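Local structure of tail protein, 43 kDa (Neisseria meningitidis MC58, 3D37) at residues A154-A159 with G163-L168; M203-D208 with H308-V313; K249-S254 with A271-E276; L299-I304 with L333-D338. The protein is of unknown function but is probably a structural component of a phage-type tail, perhaps part of the baseplate hub. All coordinates share one frame; numbering follows the deposited sequence.

Contact 1: residues A154-A159 with G163-L168; sequences ALTHIA and GLHPWL
This is a helix-to-strand turn closed by a Schellman motif, buried in the gp44-like second domain, where Ala159 near the end of helix 151-161 meets Leu164 and the first residues of strand 165-168. Gly163, at positive phi, is the C-prime residue. Leu164 N gives its hydrogen to Ala159 O over 2.7 Å, but the bond is bent to 143° at the hydrogen and the donor stands above the carbonyl plane. Past the turn the strand runs back against the helix, and Pro166 supplies much of the apolar surface. Its CD lies 3.8 Å from Ala159 CB, while Pro166 CB slides past Leu155, 3.9 Å from Leu155 CG. Thr156 crosses the proline ring at about a right angle. With CG2 anti to the backbone N, the threonine methyl runs alongside His165 and reaches CE1 at 4.0 Å, and OG1 bonds to Trp152 O one turn back. The Leu164 bond thus caps a helix-end carbonyl, Gly163 N to Asn160 O completes the motif, and the remaining, mainly apolar contact depends on how closely Pro166 fits Ala159 and Leu155.

Contact 2: residues M203-D208 with H308-V313; sequences MDIEWD and HGIDAV
Ile205 puts its CD1 methyl over one face of the His308 imidazole, 4.1 Å from CE1, and meets Ile310 CD1 tip to tip at 3.8 Å. His308 sits in the hairpin between strands 300-305 and 310-324, where Asp305 is set against the two residues Gly309 and Ile310, a G1 beta bulge; Asp305 OD1 also accepts a hydrogen bond from His308 N. The bulge glycine has positive phi. Strand 203-208 pairs with strand 278-285 and, on another side, forms an antiparallel ladder with a strand of a second subunit, joining the two subunits in one continuous beta structure. The hairpin end therefore packs beside a subunit junction, and the His308 ring also meets His78 of that second subunit. In Ile310, CG1 lies anti to the carbonyl carbon (chi1 -59°), which sends CD1 out to the Ile205 methyl. Within its own strand Ile205 also lays CG2 over a face of the Trp207 indole. The far corner of that indole, CH2, approaches the His308 ring edge to edge, 4.4 Å from NE2.

Contact 3: residues K249-S254 with A271-E276; sequences KTVVVS and ADWRLE
Lys249, at the start of strand 249-252, brings its aliphatic chain to the six-membered ring of Trp273, which projects from helix 259-276. With CG anti to the backbone N (chi1 -169°), the chain carries Lys249 CD to the indole, 3.7 Å from Trp273 CH2 and 4.0 Å from Trp273 CZ2. The CD methylene, not the ammonium group, makes this contact, meeting the ring at a slant. The lysine backbone meanwhile pairs with Glu215 and Thr217 of strand 215-220. Two residues on, Val251 turns the same way and comes at the indole head-on: its CG2 methyl lies near the ring plane, at the edge, 3.8 Å from Trp273 CH2. One ring corner thus takes both side chains, and the backbones stay far apart, the closest CA atoms, those of Lys249 and Trp273, being 12.5 Å from each other. The strand is an outer member, within this chain, of a small three-stranded mixed sheet with 215-220 and 234-239, and the tryptophan bridges from the last turn of the helix to that sheet. Phe213, just ahead of strand 215-220, meets the indole edge-to-face and also touches Lys249. Beyond the tryptophan contact, Val253 packs on Phe218 and on Leu262 and Gln265, which lie farther back along the same helix.

Contact 4: residues L299-I304 with L333-D338; sequences LRVHVI and LRLKED
Two strands of the C-terminal domain's beta structure, 300-305 and 330-337, cross here with their touching parts 107° apart, face to face across a buried apolar layer rather than paired through their backbones. Both flank strand 310-324 as antiparallel partners. Leu335 is the centre of the layer: its CD2 approaches Val301 CG2 at 4.0 Å, the two side chains crossing at about a right angle, and its other methyl, CD1, reaches Val303 CG2 at 4.2 Å. Leu280 and Ile282 of strand 278-285 and Leu316 of strand 310-324 add further packing around the leucine.

At one end of this layer Arg300 reaches Asp338 in a side-on, two-point salt bridge. Arg300 NE donates to Asp338 OD1 over 3.0 Å and Arg300 NH2 to Asp338 OD2 over 2.9 Å; each bond is nearly straight, 165° at the hydrogen. Both oxygens are met on their syn sides and lie close to the guanidinium plane, although the guanidinium and carboxylate planes are twisted 32° from each other. A bend at chi3 turns the arginine so that its NE edge faces the acid. The remaining nitrogen, NH1, bonds to Ser183 O, so all three guanidinium nitrogens have partners, which should hold the group's orientation firmly. Orthogonal strand packing of this kind is typical of small beta barrels, consistent with the phage barrel families to which the domain belongs.

How the contacts relate
Contacts 2 and 4 belong together: their centres are 9 Å apart, and strand 310-324 joins them, lying beside both strands of contact 4. Asp311 OD1 is probably hydrogen-bonded to His302 NE2 at 2.6 Å. Contact 3 reaches contact 4 through the helix end, where Arg274 NH2 forms a salt bridge with Glu337 OE2 at 2.8 Å and Leu275 O probably accepts a hydrogen bond from Lys336 NZ. It touches contact 2 more lightly, between Glu276 and Asp208. Contact 1, in the gp44-like domain across the chain's centre from contacts 2 and 4, touches none of the others; its nearest atoms are about 5 Å from contact 3 and about 17 Å from contact 2.

Contact 1: residues A154-A159 with G163-L168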
loop_
_atom_site.group_PDB
_atom_site.type_symbol
_atom_site.label_atom_id
_atom_site.label_comp_id
_atom_site.label_asym_id
_atom_site.label_seq_id
_atom_site.Cartn_x
_atom_site.Cartn_y
_atom_site.Cartn_z
ATOM N N ALA A 154 -19.375 3.690 -41.140
ATOM C CA ALA A 154 -19.576 3.798 -42.554
ATOM C C ALA A 154 -18.291 4.219 -43.229
ATOM O O ALA A 154 -17.945 3.757 -44.324
ATOM C CB ALA A 154 -20.715 4.843 -42.872
ATOM N N LEU A 155 -17.584 5.123 -42.580
ATOM C CA LEU A 155 -16.365 5.619 -43.138
ATOM C C LEU A 155 -15.270 4.503 -43.158
ATOM O O LEU A 155 -14.445 4.437 -44.087
ATOM C CB LEU A 155 -15.913 6.795 -42.284
ATOM C CG LEU A 155 -14.967 7.865 -42.758
ATOM C CD1 LEU A 155 -15.410 8.434 -44.066
ATOM C CD2 LEU A 155 -15.031 8.900 -41.659
ATOM N N THR A 156 -15.297 3.653 -42.138
ATOM C CA THR A 156 -14.318 2.583 -41.972
ATOM C C THR A 156 -14.545 1.529 -43.075
ATOM O O THR A 156 -13.623 1.181 -43.823
ATOM C CB THR A 156 -14.425 1.962 -40.556
ATOM O OG1 THR A 156 -14.175 2.969 -39.554
ATOM C CG2 THR A 156 -13.439 0.776 -40.380
ATOM N N HIS A 157 -15.805 1.126 -43.223
ATOM C CA HIS A 157 -16.296 0.245 -44.319
ATOM C C HIS A 157 -15.810 0.727 -45.691
ATOM O O HIS A 157 -15.045 0.066 -46.392
ATOM C CB HIS A 157 -17.812 0.239 -44.246
ATOM C CG HIS A 157 -18.458 -1.051 -44.663
ATOM N ND1 HIS A 157 -18.758 -2.059 -43.765
ATOM C CD2 HIS A 157 -18.889 -1.483 -45.874
ATOM C CE1 HIS A 157 -19.332 -3.062 -44.417
ATOM N NE2 HIS A 157 -19.430 -2.734 -45.700
ATOM N N ILE A 158 -16.209 1.926 -46.053
ATOM C CA ILE A 158 -15.811 2.526 -47.291
ATOM C C ILE A 158 -14.288 2.531 -47.487
ATOM O O ILE A 158 -13.747 2.103 -48.534
ATOM C CB ILE A 158 -16.360 3.982 -47.351
ATOM C CG1 ILE A 158 -17.889 3.977 -47.499
ATOM C CG2 ILE A 158 -15.741 4.722 -48.479
ATOM C CD1 ILE A 158 -18.556 5.269 -46.983
ATOM N N ALA A 159 -13.605 3.055 -46.480
ATOM C CA ALA A 159 -12.151 3.190 -46.495
ATOM C C ALA A 159 -11.495 1.816 -46.665
ATOM O O ALA A 159 -10.590 1.659 -47.489
ATOM C CB ALA A 159 -11.649 3.891 -45.127
ATOM N N GLY A 163 -8.739 -0.783 -49.137
ATOM C CA GLY A 163 -7.497 -1.008 -48.366
ATOM C C GLY A 163 -6.992 0.251 -47.657
ATOM O O GLY A 163 -5.767 0.463 -47.529
ATOM N N LEU A 164 -7.928 1.095 -47.222
ATOM C CA LEU A 164 -7.584 2.321 -46.501
ATOM C C LEU A 164 -8.250 2.339 -45.121
ATOM O O LEU A 164 -8.939 1.397 -44.732
ATOM C CB LEU A 164 -7.903 3.568 -47.346
ATOM C CG LEU A 164 -7.273 3.668 -48.759
ATOM C CD1 LEU A 164 -7.556 5.044 -49.487
ATOM C CD2 LEU A 164 -5.774 3.429 -48.697
ATOM N N HIS A 165 -7.983 3.394 -44.350
ATOM C CA HIS A 165 -8.591 3.543 -43.043
ATOM C C HIS A 165 -8.737 5.025 -42.724
ATOM O O HIS A 165 -7.879 5.813 -43.112
ATOM C CB HIS A 165 -7.676 2.837 -41.974
ATOM C CG HIS A 165 -8.359 2.592 -40.677
ATOM N ND1 HIS A 165 -9.162 1.496 -40.457
ATOM C CD2 HIS A 165 -8.373 3.303 -39.524
ATOM C CE1 HIS A 165 -9.674 1.556 -39.243
ATOM N NE2 HIS A 165 -9.195 2.637 -38.647
ATOM N N PRO A 166 -9.785 5.410 -41.966
ATOM C CA PRO A 166 -9.927 6.796 -41.547
ATOM C C PRO A 166 -9.227 7.139 -40.226
ATOM O O PRO A 166 -9.205 6.312 -39.322
ATOM C CB PRO A 166 -11.432 6.935 -41.338
ATOM C CG PRO A 166 -11.845 5.629 -40.847
ATOM C CD PRO A 166 -10.910 4.600 -41.483
ATOM N N TRP A 167 -8.691 8.358 -40.124
ATOM C CA TRP A 167 -8.347 8.920 -38.815
ATOM C C TRP A 167 -8.388 10.406 -38.862
ATOM O O TRP A 167 -8.305 10.977 -39.936
ATOM C CB TRP A 167 -6.962 8.460 -38.345
ATOM C CG TRP A 167 -5.809 8.893 -39.212
ATOM C CD1 TRP A 167 -5.056 9.995 -39.057
ATOM C CD2 TRP A 167 -5.262 8.195 -40.350
ATOM N NE1 TRP A 167 -4.088 10.058 -40.035
ATOM C CE2 TRP A 167 -4.189 8.951 -40.823
ATOM C CE3 TRP A 167 -5.592 7.006 -41.005
ATOM C CZ2 TRP A 167 -3.417 8.545 -41.881
ATOM C CZ3 TRP A 167 -4.846 6.599 -42.015
ATOM C CH2 TRP A 167 -3.774 7.351 -42.475
ATOM N N LEU A 168 -8.458 11.012 -37.676
ATOM C CA LEU A 168 -8.185 12.433 -37.493
ATOM C C LEU A 168 -6.733 12.733 -37.206
ATOM O O LEU A 168 -6.083 12.070 -36.397
ATOM C CB LEU A 168 -9.043 13.026 -36.343
ATOM C CG LEU A 168 -10.503 13.320 -36.629
ATOM C CD1 LEU A 168 -10.649 14.511 -37.618
ATOM C CD2 LEU A 168 -11.131 12.062 -37.177
#

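Contact 2: residues M203-D208 with H308-V313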
loop_
_atom_site.group_PDB
_atom_site.type_symbol
_atom_site.label_atom_id
_atom_site.label_comp_id
_atom_site.label_asym_id
_atom_site.label_seq_id
_atom_site.Cartn_x
_atom_site.Cartn_y
_atom_site.Cartn_z
ATOM N N MET A 203 10.119 -2.024 -21.851
ATOM C CA MET A 203 9.835 -2.755 -23.090
ATOM C C MET A 203 8.888 -3.923 -22.746
ATOM O O MET A 203 9.206 -4.715 -21.843
ATOM C CB MET A 203 11.140 -3.259 -23.701
ATOM C CG MET A 203 10.959 -3.910 -25.068
ATOM S SD MET A 203 12.521 -3.919 -26.004
ATOM C CE MET A 203 12.643 -2.230 -26.451
ATOM N N ASP A 204 7.701 -3.954 -23.368
ATOM C CA ASP A 204 6.740 -5.047 -23.209
ATOM C C ASP A 204 6.389 -5.662 -24.570
ATOM O O ASP A 204 6.003 -4.953 -25.485
ATOM C CB ASP A 204 5.471 -4.572 -22.493
ATOM C CG ASP A 204 5.717 -4.192 -21.046
ATOM O OD1 ASP A 204 6.633 -4.732 -20.361
ATOM O OD2 ASP A 204 5.026 -3.274 -20.590
ATOM N N ILE A 205 6.580 -6.960 -24.713
ATOM C CA ILE A 205 6.223 -7.665 -25.916
ATOM C C ILE A 205 5.097 -8.679 -25.618
ATOM O O ILE A 205 5.122 -9.369 -24.595
ATOM C CB ILE A 205 7.434 -8.381 -26.517
ATOM C CG1 ILE A 205 8.654 -7.437 -26.486
ATOM C CG2 ILE A 205 7.094 -8.970 -27.858
ATOM C CD1 ILE A 205 9.709 -7.772 -27.467
ATOM N N GLU A 206 4.103 -8.700 -26.496
ATOM C CA GLU A 206 3.000 -9.622 -26.420
ATOM C C GLU A 206 2.764 -10.342 -27.712
ATOM O O GLU A 206 2.642 -9.715 -28.778
ATOM C CB GLU A 206 1.707 -8.900 -26.122
ATOM C CG GLU A 206 1.742 -7.992 -24.926
ATOM C CD GLU A 206 0.413 -7.284 -24.802
ATOM O OE1 GLU A 206 -0.535 -7.996 -24.372
ATOM O OE2 GLU A 206 0.294 -6.070 -25.205
ATOM N N TRP A 207 2.667 -11.660 -27.600
ATOM C CA TRP A 207 2.328 -12.510 -28.691
ATOM C C TRP A 207 1.047 -13.246 -28.314
ATOM O O TRP A 207 0.901 -13.778 -27.194
ATOM C CB TRP A 207 3.371 -13.571 -28.903
ATOM C CG TRP A 207 4.732 -13.169 -29.228
ATOM C CD1 TRP A 207 5.305 -13.137 -30.487
ATOM C CD2 TRP A 207 5.762 -12.854 -28.311
ATOM N NE1 TRP A 207 6.635 -12.792 -30.378
ATOM C CE2 TRP A 207 6.936 -12.615 -29.059
ATOM C CE3 TRP A 207 5.810 -12.725 -26.926
ATOM C CZ2 TRP A 207 8.134 -12.260 -28.463
ATOM C CZ3 TRP A 207 7.000 -12.375 -26.334
ATOM C CH2 TRP A 207 8.152 -12.147 -27.103
ATOM N N ASP A 208 0.160 -13.324 -29.281
ATOM C CA ASP A 208 -1.163 -13.871 -29.085
ATOM C C ASP A 208 -1.534 -14.666 -30.336
ATOM O O ASP A 208 -1.436 -14.158 -31.434
ATOM C CB ASP A 208 -2.101 -12.692 -28.878
ATOM C CG ASP A 208 -3.484 -13.102 -28.664
ATOM O OD1 ASP A 208 -4.036 -13.759 -29.554
ATOM O OD2 ASP A 208 -4.034 -12.750 -27.599
ATOM N N HIS A 308 17.834 -9.117 -26.149
ATOM C CA HIS A 308 16.754 -9.899 -26.761
ATOM C C HIS A 308 17.045 -10.340 -28.218
ATOM O O HIS A 308 16.306 -11.112 -28.808
ATOM C CB HIS A 308 15.500 -9.021 -26.751
ATOM C CG HIS A 308 14.205 -9.773 -26.694
ATOM N ND1 HIS A 308 13.392 -9.744 -25.586
ATOM C CD2 HIS A 308 13.570 -10.548 -27.609
ATOM C CE1 HIS A 308 12.317 -10.480 -25.809
ATOM N NE2 HIS A 308 12.394 -10.973 -27.031
ATOM N N GLY A 309 18.089 -9.811 -28.831
ATOM C CA GLY A 309 18.335 -10.075 -30.241
ATOM C C GLY A 309 17.424 -9.332 -31.185
ATOM O O GLY A 309 17.247 -9.750 -32.304
ATOM N N ILE A 310 16.814 -8.227 -30.761
ATOM C CA ILE A 310 16.010 -7.419 -31.703
ATOM C C ILE A 310 16.850 -6.325 -32.360
ATOM O O ILE A 310 17.575 -5.603 -31.701
ATOM C CB ILE A 310 14.808 -6.739 -31.022
ATOM C CG1 ILE A 310 13.892 -7.780 -30.381
ATOM C CG2 ILE A 310 14.015 -5.843 -32.022
ATOM C CD1 ILE A 310 12.826 -7.154 -29.487
ATOM N N ASP A 311 16.725 -6.210 -33.666
ATOM C CA ASP A 311 17.251 -5.083 -34.421
ATOM C C ASP A 311 16.397 -5.003 -35.679
ATOM O O ASP A 311 16.647 -5.700 -36.643
ATOM C CB ASP A 311 18.729 -5.296 -34.786
ATOM C CG ASP A 311 19.306 -4.123 -35.556
ATOM O OD1 ASP A 311 18.522 -3.382 -36.178
ATOM O OD2 ASP A 311 20.535 -3.936 -35.553
ATOM N N ALA A 312 15.354 -4.172 -35.638
ATOM C CA ALA A 312 14.349 -4.089 -36.705
ATOM C C ALA A 312 13.599 -2.781 -36.631
ATOM O O ALA A 312 13.709 -2.028 -35.647
ATOM C CB ALA A 312 13.368 -5.263 -36.581
ATOM N N VAL A 313 12.862 -2.501 -37.692
ATOM C CA VAL A 313 12.028 -1.335 -37.786
ATOM C C VAL A 313 10.577 -1.801 -37.534
ATOM O O VAL A 313 10.136 -2.885 -38.000
ATOM C CB VAL A 313 12.125 -0.624 -39.168
ATOM C CG1 VAL A 313 11.138 0.562 -39.269
ATOM C CG2 VAL A 313 13.554 -0.183 -39.455
#

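Contact 3: residues K249-S254 with A271-E276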
loop_
_atom_site.group_PDB
_atom_site.type_symbol
_atom_site.label_atom_id
_atom_site.label_comp_id
_atom_site.label_asym_id
_atom_site.label_seq_id
_atom_site.Cartn_x
_atom_site.Cartn_y
_atom_site.Cartn_z
ATOM N N LYS A 249 -11.446 -21.863 -40.109
ATOM C CA LYS A 249 -12.399 -20.797 -39.966
ATOM C C LYS A 249 -12.994 -20.555 -41.337
ATOM O O LYS A 249 -12.337 -20.746 -42.359
ATOM C CB LYS A 249 -11.738 -19.519 -39.390
ATOM C CG LYS A 249 -12.786 -18.462 -38.971
ATOM C CD LYS A 249 -12.182 -17.166 -38.487
ATOM C CE LYS A 249 -12.719 -16.758 -37.103
ATOM N NZ LYS A 249 -14.081 -16.124 -37.108
ATOM N N THR A 250 -14.249 -20.157 -41.363
ATOM C CA THR A 250 -14.843 -19.799 -42.613
ATOM C C THR A 250 -15.400 -18.416 -42.399
ATOM O O THR A 250 -16.024 -18.161 -41.370
ATOM C CB THR A 250 -15.931 -20.820 -43.086
ATOM O OG1 THR A 250 -17.243 -20.231 -42.996
ATOM C CG2 THR A 250 -15.855 -22.147 -42.313
ATOM N N VAL A 251 -15.154 -17.520 -43.356
ATOM C CA VAL A 251 -15.599 -16.128 -43.263
ATOM C C VAL A 251 -16.396 -15.752 -44.544
ATOM O O VAL A 251 -15.934 -16.019 -45.650
ATOM C CB VAL A 251 -14.376 -15.164 -43.075
ATOM C CG1 VAL A 251 -14.831 -13.715 -43.083
ATOM C CG2 VAL A 251 -13.572 -15.504 -41.777
ATOM N N VAL A 252 -17.571 -15.138 -44.381
ATOM C CA VAL A 252 -18.295 -14.565 -45.510
ATOM C C VAL A 252 -17.891 -13.102 -45.687
ATOM O O VAL A 252 -17.980 -12.308 -44.762
ATOM C CB VAL A 252 -19.861 -14.710 -45.396
ATOM C CG1 VAL A 252 -20.580 -13.815 -46.431
ATOM C CG2 VAL A 252 -20.291 -16.161 -45.587
ATOM N N VAL A 253 -17.449 -12.764 -46.899
ATOM C CA VAL A 253 -17.041 -11.411 -47.264
ATOM C C VAL A 253 -18.114 -10.758 -48.147
ATOM O O VAL A 253 -18.514 -11.329 -49.174
ATOM C CB VAL A 253 -15.700 -11.443 -48.053
ATOM C CG1 VAL A 253 -15.337 -10.030 -48.610
ATOM C CG2 VAL A 253 -14.572 -12.033 -47.177
ATOM N N SER A 254 -18.570 -9.563 -47.756
ATOM C CA SER A 254 -19.492 -8.760 -48.593
ATOM C C SER A 254 -18.773 -7.521 -49.151
ATOM O O SER A 254 -18.610 -7.375 -50.371
ATOM C CB SER A 254 -20.730 -8.345 -47.783
ATOM O OG SER A 254 -20.384 -8.052 -46.433
ATOM N N ALA A 271 -4.262 -9.764 -42.706
ATOM C CA ALA A 271 -3.234 -8.818 -42.234
ATOM C C ALA A 271 -3.668 -8.206 -40.914
ATOM O O ALA A 271 -2.855 -7.987 -40.003
ATOM C CB ALA A 271 -2.955 -7.751 -43.285
ATOM N N ASP A 272 -4.963 -7.969 -40.785
ATOM C CA ASP A 272 -5.500 -7.472 -39.536
ATOM C C ASP A 272 -5.273 -8.478 -38.417
ATOM O O ASP A 272 -4.870 -8.117 -37.323
ATOM C CB ASP A 272 -6.989 -7.163 -39.673
ATOM C CG ASP A 272 -7.264 -5.887 -40.487
ATOM O OD1 ASP A 272 -6.309 -5.101 -40.765
ATOM O OD2 ASP A 272 -8.447 -5.690 -40.857
ATOM N N TRP A 273 -5.530 -9.753 -38.693
ATOM C CA TRP A 273 -5.301 -10.789 -37.704
ATOM C C TRP A 273 -3.812 -10.891 -37.336
ATOM O O TRP A 273 -3.435 -11.074 -36.164
ATOM C CB TRP A 273 -5.813 -12.125 -38.211
ATOM C CG TRP A 273 -7.286 -12.240 -38.178
ATOM C CD1 TRP A 273 -8.135 -11.558 -37.358
ATOM C CD2 TRP A 273 -8.101 -13.119 -38.968
ATOM N NE1 TRP A 273 -9.437 -11.942 -37.598
ATOM C CE2 TRP A 273 -9.447 -12.896 -38.581
ATOM C CE3 TRP A 273 -7.831 -14.057 -39.973
ATOM C CZ2 TRP A 273 -10.524 -13.583 -39.155
ATOM C CZ3 TRP A 273 -8.902 -14.747 -40.550
ATOM C CH2 TRP A 273 -10.240 -14.499 -40.139
ATOM N N ARG A 274 -2.963 -10.761 -38.356
ATOM C CA ARG A 274 -1.528 -10.895 -38.140
ATOM C C ARG A 274 -1.027 -9.763 -37.227
ATOM O O ARG A 274 -0.192 -9.956 -36.413
ATOM C CB ARG A 274 -0.827 -10.885 -39.503
ATOM C CG ARG A 274 0.685 -10.739 -39.448
ATOM C CD ARG A 274 1.300 -10.842 -40.877
ATOM N NE ARG A 274 2.743 -11.019 -40.750
ATOM C CZ ARG A 274 3.564 -11.371 -41.746
ATOM N NH1 ARG A 274 3.117 -11.587 -42.976
ATOM N NH2 ARG A 274 4.862 -11.507 -41.490
ATOM N N LEU A 275 -1.533 -8.562 -37.418
ATOM C CA LEU A 275 -1.198 -7.431 -36.555
ATOM C C LEU A 275 -1.623 -7.639 -35.116
ATOM O O LEU A 275 -0.887 -7.264 -34.171
ATOM C CB LEU A 275 -1.815 -6.149 -37.091
ATOM C CG LEU A 275 -1.092 -5.596 -38.298
ATOM C CD1 LEU A 275 -2.035 -4.626 -39.135
ATOM C CD2 LEU A 275 0.235 -4.943 -37.864
ATOM N N GLU A 276 -2.817 -8.216 -34.937
ATOM C CA GLU A 276 -3.325 -8.501 -33.586
ATOM C C GLU A 276 -2.458 -9.456 -32.801
ATOM O O GLU A 276 -2.507 -9.460 -31.585
ATOM C CB GLU A 276 -4.730 -9.116 -33.652
ATOM C CG GLU A 276 -5.845 -8.144 -33.860
ATOM C CD GLU A 276 -7.127 -8.876 -34.267
ATOM O OE1 GLU A 276 -7.278 -10.057 -33.864
ATOM O OE2 GLU A 276 -7.963 -8.289 -34.993
#

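Contact 4: residues L299-I304 with L333-D338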
loop_
_atom_site.group_PDB
_atom_site.type_symbol
_atom_site.label_atom_id
_atom_site.label_comp_id
_atom_site.label_asym_id
_atom_site.label_seq_id
_atom_site.Cartn_x
_atom_site.Cartn_y
_atom_site.Cartn_z
ATOM N N LEU A 299 4.627 7.165 -37.743
ATOM C CA LEU A 299 6.091 7.078 -37.702
ATOM C C LEU A 299 6.611 5.633 -37.665
ATOM O O LEU A 299 5.924 4.708 -37.204
ATOM C CB LEU A 299 6.647 7.851 -36.507
ATOM C CG LEU A 299 6.254 9.314 -36.426
ATOM C CD1 LEU A 299 6.759 9.926 -35.185
ATOM C CD2 LEU A 299 6.793 10.051 -37.733
ATOM N N ARG A 300 7.808 5.441 -38.207
ATOM C CA ARG A 300 8.507 4.156 -38.119
ATOM C C ARG A 300 9.698 4.365 -37.209
ATOM O O ARG A 300 10.282 5.446 -37.202
ATOM C CB ARG A 300 8.885 3.638 -39.490
ATOM C CG ARG A 300 7.640 3.265 -40.286
ATOM C CD ARG A 300 7.897 3.111 -41.723
ATOM N NE ARG A 300 8.679 1.930 -42.091
ATOM C CZ ARG A 300 9.911 1.949 -42.578
ATOM N NH1 ARG A 300 10.566 3.093 -42.750
ATOM N NH2 ARG A 300 10.506 0.805 -42.896
ATOM N N VAL A 301 9.983 3.358 -36.374
ATOM C CA VAL A 301 10.957 3.436 -35.325
ATOM C C VAL A 301 11.884 2.214 -35.411
ATOM O O VAL A 301 11.428 1.046 -35.454
ATOM C CB VAL A 301 10.291 3.535 -33.890
ATOM C CG1 VAL A 301 11.367 3.744 -32.843
ATOM C CG2 VAL A 301 9.255 4.667 -33.822
ATOM N N HIS A 302 13.181 2.487 -35.526
ATOM C CA HIS A 302 14.172 1.438 -35.479
ATOM C C HIS A 302 14.437 1.089 -34.020
ATOM O O HIS A 302 14.743 1.968 -33.187
ATOM C CB HIS A 302 15.451 1.906 -36.201
ATOM C CG HIS A 302 16.554 0.904 -36.194
ATOM N ND1 HIS A 302 17.880 1.265 -36.177
ATOM C CD2 HIS A 302 16.532 -0.448 -36.224
ATOM C CE1 HIS A 302 18.630 0.179 -36.226
ATOM N NE2 HIS A 302 17.836 -0.874 -36.255
ATOM N N VAL A 303 14.257 -0.176 -33.669
ATOM C CA VAL A 303 14.476 -0.628 -32.278
ATOM C C VAL A 303 15.622 -1.619 -32.182
ATOM O O VAL A 303 15.674 -2.581 -32.959
ATOM C CB VAL A 303 13.181 -1.271 -31.670
ATOM C CG1 VAL A 303 13.416 -1.791 -30.214
ATOM C CG2 VAL A 303 12.013 -0.274 -31.704
ATOM N N ILE A 304 16.533 -1.371 -31.227
ATOM C CA ILE A 304 17.625 -2.306 -30.913
ATOM C C ILE A 304 17.583 -2.773 -29.452
ATOM O O ILE A 304 17.561 -1.981 -28.499
ATOM C CB ILE A 304 19.038 -1.755 -31.289
ATOM C CG1 ILE A 304 19.063 -1.305 -32.743
ATOM C CG2 ILE A 304 20.163 -2.832 -31.047
ATOM C CD1 ILE A 304 20.251 -0.372 -33.040
ATOM N N LEU A 333 4.710 3.941 -26.590
ATOM C CA LEU A 333 4.764 3.736 -28.031
ATOM C C LEU A 333 4.286 2.312 -28.352
ATOM O O LEU A 333 4.920 1.338 -27.932
ATOM C CB LEU A 333 6.182 3.978 -28.563
ATOM C CG LEU A 333 6.888 5.308 -28.169
ATOM C CD1 LEU A 333 8.362 5.206 -28.550
ATOM C CD2 LEU A 333 6.198 6.507 -28.827
ATOM N N ARG A 334 3.133 2.200 -29.000
ATOM C CA ARG A 334 2.547 0.892 -29.332
ATOM C C ARG A 334 2.939 0.588 -30.758
ATOM O O ARG A 334 2.420 1.148 -31.696
ATOM C CB ARG A 334 1.022 0.882 -29.146
ATOM C CG ARG A 334 0.672 1.247 -27.693
ATOM C CD ARG A 334 -0.811 0.978 -27.364
ATOM N NE ARG A 334 -1.703 1.864 -28.094
ATOM C CZ ARG A 334 -2.154 3.024 -27.639
ATOM N NH1 ARG A 334 -1.777 3.505 -26.454
ATOM N NH2 ARG A 334 -2.949 3.740 -28.394
ATOM N N LEU A 335 3.908 -0.300 -30.878
ATOM C CA LEU A 335 4.583 -0.612 -32.110
ATOM C C LEU A 335 4.152 -1.968 -32.683
ATOM O O LEU A 335 3.882 -2.940 -31.953
ATOM C CB LEU A 335 6.076 -0.551 -31.861
ATOM C CG LEU A 335 6.657 0.833 -31.607
ATOM C CD1 LEU A 335 7.991 0.744 -30.890
ATOM C CD2 LEU A 335 6.762 1.624 -32.961
ATOM N N LYS A 336 4.081 -2.024 -34.007
ATOM C CA LYS A 336 3.627 -3.185 -34.727
ATOM C C LYS A 336 4.648 -3.565 -35.767
ATOM O O LYS A 336 5.476 -2.742 -36.154
ATOM C CB LYS A 336 2.267 -2.896 -35.394
ATOM C CG LYS A 336 1.113 -2.588 -34.379
ATOM C CD LYS A 336 0.680 -3.915 -33.738
ATOM C CE LYS A 336 -0.587 -3.887 -32.978
ATOM N NZ LYS A 336 -0.881 -5.242 -32.465
ATOM N N GLU A 337 4.596 -4.833 -36.191
ATOM C CA GLU A 337 5.356 -5.310 -37.323
ATOM C C GLU A 337 5.255 -4.327 -38.498
ATOM O O GLU A 337 4.160 -3.867 -38.892
ATOM C CB GLU A 337 4.848 -6.682 -37.763
ATOM C CG GLU A 337 5.672 -7.364 -38.831
ATOM C CD GLU A 337 5.182 -8.765 -39.193
ATOM O OE1 GLU A 337 4.121 -9.221 -38.699
ATOM O OE2 GLU A 337 5.849 -9.373 -40.046
ATOM N N ASP A 338 6.408 -4.058 -39.096
ATOM C CA ASP A 338 6.503 -3.157 -40.261
ATOM C C ASP A 338 5.936 -3.713 -41.555
ATOM O O ASP A 338 5.983 -4.909 -41.809
ATOM C CB ASP A 338 7.979 -2.798 -40.430
ATOM C CG ASP A 338 8.219 -1.576 -41.310
ATOM O OD1 ASP A 338 7.440 -0.607 -41.217
ATOM O OD2 ASP A 338 9.236 -1.626 -42.052
#